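Local atomic coordinates of extracellular serine protease (Aeromonas sobria, PDB entry 3WQB), a protein that preferentially cuts peptide bonds that follow two basic residues, one of them lysine, as a secreted calcium-binding serine protease of the furin-like subtilisin family. Residues P108-I122 with M293-R307. The protein carries 1 engineered substitution. Numbering follows the deposited sequence.
With CA (calcium ion), chain E.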
# COMPACT_ATOMS: atom_id res chain seq x y z
N PRO A 108 0.46 13.35 -18.85
CA PRO A 108 1.68 12.67 -19.31
C PRO A 108 2.03 12.94 -20.76
O PRO A 108 1.14 13.23 -21.58
CB PRO A 108 1.35 11.18 -19.14
CG PRO A 108 0.16 11.12 -18.31
CD PRO A 108 -0.58 12.40 -18.45
N THR A 109 3.32 12.83 -21.06
CA THR A 109 3.83 12.89 -22.43
C THR A 109 4.13 11.50 -22.98
O THR A 109 4.38 11.33 -24.17
CB THR A 109 5.13 13.72 -22.50
OG1 THR A 109 6.07 13.20 -21.56
CG2 THR A 109 4.84 15.18 -22.20
N ASP A 110 4.13 10.51 -22.10
CA ASP A 110 4.47 9.15 -22.50
C ASP A 110 3.20 8.33 -22.72
O ASP A 110 2.36 8.26 -21.83
CB ASP A 110 5.33 8.52 -21.41
CG ASP A 110 5.67 7.08 -21.70
OD1 ASP A 110 6.52 6.83 -22.57
OD2 ASP A 110 5.09 6.20 -21.02
N PRO A 111 3.05 7.70 -23.91
CA PRO A 111 1.81 6.95 -24.19
C PRO A 111 1.45 5.86 -23.17
O PRO A 111 0.26 5.60 -22.98
CB PRO A 111 2.09 6.33 -25.57
CG PRO A 111 3.03 7.28 -26.20
CD PRO A 111 3.93 7.74 -25.09
N ASP A 112 2.43 5.23 -22.53
CA ASP A 112 2.12 4.16 -21.57
C ASP A 112 1.85 4.62 -20.15
O ASP A 112 1.49 3.82 -19.29
CB ASP A 112 3.15 3.04 -21.57
CG ASP A 112 2.57 1.75 -22.13
OD1 ASP A 112 1.52 1.28 -21.61
OD2 ASP A 112 3.14 1.23 -23.10
N THR A 113 1.95 5.93 -19.93
CA THR A 113 1.83 6.52 -18.60
C THR A 113 0.35 6.86 -18.33
O THR A 113 -0.02 8.02 -18.13
CB THR A 113 2.84 7.70 -18.46
OG1 THR A 113 4.16 7.18 -18.67
CG2 THR A 113 2.83 8.33 -17.11
N ALA A 114 -0.48 5.82 -18.34
CA ALA A 114 -1.95 5.92 -18.28
C ALA A 114 -2.50 5.57 -16.90
O ALA A 114 -3.71 5.56 -16.69
CB ALA A 114 -2.58 5.00 -19.33
N HIS A 115 -1.60 5.26 -15.98
CA HIS A 115 -1.97 4.66 -14.72
C HIS A 115 -2.80 5.62 -13.86
O HIS A 115 -3.88 5.27 -13.36
CB HIS A 115 -0.67 4.22 -14.05
CG HIS A 115 -0.84 3.37 -12.84
ND1 HIS A 115 -0.84 3.88 -11.56
CD2 HIS A 115 -0.92 2.02 -12.71
CE1 HIS A 115 -0.95 2.89 -10.69
NE2 HIS A 115 -0.98 1.75 -11.36
N GLY A 116 -2.31 6.85 -13.70
CA GLY A 116 -2.96 7.84 -12.86
C GLY A 116 -4.31 8.27 -13.40
O GLY A 116 -5.24 8.55 -12.64
N THR A 117 -4.41 8.37 -14.73
CA THR A 117 -5.65 8.73 -15.39
C THR A 117 -6.69 7.61 -15.22
O THR A 117 -7.87 7.87 -14.96
CB THR A 117 -5.38 9.08 -16.86
OG1 THR A 117 -4.48 10.19 -16.90
CG2 THR A 117 -6.66 9.43 -17.61
N SER A 118 -6.23 6.37 -15.33
CA SER A 118 -7.10 5.22 -15.10
C SER A 118 -7.60 5.16 -13.64
O SER A 118 -8.78 4.94 -13.39
CB SER A 118 -6.39 3.92 -15.48
OG SER A 118 -6.09 3.88 -16.87
N VAL A 119 -6.68 5.36 -12.70
CA VAL A 119 -7.02 5.49 -11.28
C VAL A 119 -8.09 6.56 -11.06
O VAL A 119 -9.10 6.32 -10.38
CB VAL A 119 -5.74 5.81 -10.45
CG1 VAL A 119 -6.06 6.29 -9.04
CG2 VAL A 119 -4.83 4.59 -10.39
N SER A 120 -7.86 7.74 -11.63
CA SER A 120 -8.75 8.87 -11.45
C SER A 120 -10.18 8.60 -11.90
O SER A 120 -11.12 8.99 -11.22
CB SER A 120 -8.19 10.12 -12.13
OG SER A 120 -6.96 10.48 -11.52
N GLY A 121 -10.33 7.90 -13.02
CA GLY A 121 -11.65 7.58 -13.54
C GLY A 121 -12.43 6.62 -12.66
O GLY A 121 -13.65 6.74 -12.54
N ILE A 122 -11.74 5.66 -12.06
CA ILE A 122 -12.39 4.75 -11.12
C ILE A 122 -13.02 5.58 -9.99
O ILE A 122 -14.16 5.31 -9.57
CB ILE A 122 -11.40 3.70 -10.59
CG1 ILE A 122 -11.01 2.74 -11.72
CG2 ILE A 122 -11.97 2.96 -9.37
CD1 ILE A 122 -9.78 1.91 -11.41
N MET A 293 -10.81 -3.41 -14.91
CA MET A 293 -11.53 -2.18 -14.56
C MET A 293 -11.70 -1.29 -15.78
O MET A 293 -10.72 -0.73 -16.31
CB MET A 293 -10.78 -1.42 -13.46
CG MET A 293 -10.38 -2.25 -12.24
SD MET A 293 -11.74 -2.79 -11.19
CE MET A 293 -12.04 -1.28 -10.30
N VAL A 294 -12.94 -1.15 -16.23
CA VAL A 294 -13.26 -0.22 -17.31
C VAL A 294 -13.24 1.20 -16.75
O VAL A 294 -13.93 1.52 -15.78
CB VAL A 294 -14.62 -0.55 -17.97
CG1 VAL A 294 -15.02 0.55 -18.96
CG2 VAL A 294 -14.53 -1.92 -18.65
N THR A 295 -12.43 2.05 -17.37
CA THR A 295 -12.16 3.37 -16.81
C THR A 295 -11.67 4.35 -17.89
O THR A 295 -11.60 4.00 -19.07
CB THR A 295 -11.12 3.26 -15.66
OG1 THR A 295 -11.01 4.52 -14.99
CG2 THR A 295 -9.76 2.81 -16.18
N THR A 296 -11.34 5.56 -17.47
CA THR A 296 -10.80 6.57 -18.34
C THR A 296 -9.34 6.29 -18.70
O THR A 296 -8.50 6.05 -17.83
CB THR A 296 -10.90 7.95 -17.68
OG1 THR A 296 -10.37 7.88 -16.35
CG2 THR A 296 -12.35 8.40 -17.58
N ASP A 297 -9.05 6.35 -19.99
CA ASP A 297 -7.70 6.19 -20.52
C ASP A 297 -7.12 7.55 -20.87
O ASP A 297 -7.84 8.55 -20.87
CB ASP A 297 -7.78 5.34 -21.79
CG ASP A 297 -6.44 4.79 -22.21
OD1 ASP A 297 -5.68 4.36 -21.32
OD2 ASP A 297 -6.16 4.78 -23.43
N LEU A 298 -5.82 7.60 -21.15
CA LEU A 298 -5.29 8.79 -21.81
C LEU A 298 -6.07 9.01 -23.11
O LEU A 298 -6.32 8.06 -23.85
CB LEU A 298 -3.80 8.65 -22.11
CG LEU A 298 -2.87 8.44 -20.92
CD1 LEU A 298 -1.42 8.42 -21.38
CD2 LEU A 298 -3.07 9.52 -19.88
N PRO A 299 -6.48 10.27 -23.38
CA PRO A 299 -7.35 10.48 -24.55
C PRO A 299 -6.65 10.22 -25.89
O PRO A 299 -5.45 10.45 -26.02
CB PRO A 299 -7.76 11.95 -24.43
CG PRO A 299 -6.79 12.58 -23.48
CD PRO A 299 -6.27 11.50 -22.59
N GLY A 300 -7.41 9.73 -26.85
CA GLY A 300 -6.90 9.52 -28.20
C GLY A 300 -6.39 8.11 -28.42
O GLY A 300 -6.05 7.40 -27.47
N CYS A 301 -6.32 7.71 -29.68
CA CYS A 301 -5.84 6.39 -30.02
C CYS A 301 -4.32 6.36 -30.16
O CYS A 301 -3.75 5.34 -30.52
CB CYS A 301 -6.57 5.85 -31.26
SG CYS A 301 -8.38 5.70 -31.06
N ASP A 302 -3.66 7.47 -29.84
CA ASP A 302 -2.20 7.54 -29.82
C ASP A 302 -1.59 7.53 -28.41
O ASP A 302 -0.37 7.53 -28.27
CB ASP A 302 -1.72 8.78 -30.57
CG ASP A 302 -2.30 10.07 -30.00
OD1 ASP A 302 -3.36 10.03 -29.33
OD2 ASP A 302 -1.69 11.13 -30.25
N MET A 303 -2.44 7.55 -27.39
CA MET A 303 -1.99 7.60 -26.00
C MET A 303 -2.81 6.63 -25.16
O MET A 303 -3.99 6.43 -25.40
CB MET A 303 -2.18 9.01 -25.42
CG MET A 303 -1.36 10.10 -26.13
SD MET A 303 0.42 9.99 -25.83
CE MET A 303 0.51 10.65 -24.17
N GLY A 304 -2.16 6.07 -24.14
CA GLY A 304 -2.87 5.31 -23.12
C GLY A 304 -2.82 3.82 -23.30
O GLY A 304 -2.16 3.29 -24.21
N TYR A 305 -3.53 3.11 -22.41
CA TYR A 305 -3.63 1.65 -22.52
C TYR A 305 -4.51 1.22 -23.71
O TYR A 305 -4.39 0.09 -24.18
CB TYR A 305 -4.19 1.04 -21.24
CG TYR A 305 -3.37 1.26 -19.99
CD1 TYR A 305 -1.98 1.33 -20.03
CD2 TYR A 305 -4.00 1.40 -18.75
CE1 TYR A 305 -1.23 1.52 -18.87
CE2 TYR A 305 -3.27 1.59 -17.58
CZ TYR A 305 -1.89 1.66 -17.65
OH TYR A 305 -1.16 1.84 -16.48
N ASN A 306 -5.37 2.12 -24.17
CA ASN A 306 -6.15 1.92 -25.37
C ASN A 306 -5.55 2.82 -26.45
O ASN A 306 -5.84 4.02 -26.52
CB ASN A 306 -7.64 2.22 -25.13
CG ASN A 306 -8.50 2.01 -26.36
OD1 ASN A 306 -8.03 1.56 -27.40
ND2 ASN A 306 -9.79 2.33 -26.23
N ARG A 307 -4.66 2.23 -27.24
CA ARG A 307 -3.99 2.95 -28.32
C ARG A 307 -3.62 1.97 -29.42
O ARG A 307 -3.40 0.79 -29.17
CB ARG A 307 -2.76 3.72 -27.80
CG ARG A 307 -1.57 2.87 -27.40
CD ARG A 307 -0.40 3.74 -26.94
NE ARG A 307 0.83 2.96 -26.79
CZ ARG A 307 1.24 2.40 -25.65
NH1 ARG A 307 0.52 2.53 -24.55
NH2 ARG A 307 2.37 1.72 -25.61
CA CA E . -6.25 6.20 -25.39
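Ala114 packs against one face of Tyr305 where the helix bearing the catalytic histidine of the subtilisin fold, predicted here to be His115, meets a calcium loop. Its CB sits over the centre of the Tyr305 ring, 3.6 Å from the centroid and 4° off the normal, a CH-pi contact, while Tyr305 OH lies against His115 CA and CB at the edge of the imidazole, whose ND1 is hydrogen-bonded to Asp78. On the other flank of Ala114, Leu298 CG packs against its CB at 3.8 Å, and CD2 of the leucine goes on to Thr117 and Pro108. Gly304 N donates to Pro111 O at 2.7 Å, tying the two loops. With chi1 at -171° Thr295 turns its hydroxyl to the helix, and OG1 donates a hydrogen bond to Ser118 O at 2.8 Å, in the carbonyl plane on a lone pair. Thr296 OG1 reaches Thr117 O at 2.9 Å from above its plane, on the face opposite Gly121 N; Gly121, without a side chain, lets both threonine hydroxyls approach. Calcium fixes the partner loop through Asp297 OD2 and the carbonyls of Leu298, Gly300, Met303 and Asn306, with Cys326 completing the site. The more exposed end has Met303 SD against Pro111, and Pro111 CB over one guanidinium face of Arg307. Arg307 NH1 donates to Gly304 O and NE pairs with Asp309, while NH2 forms a salt bridge with exposed Asp112, meeting OD2 from above the carboxylate plane.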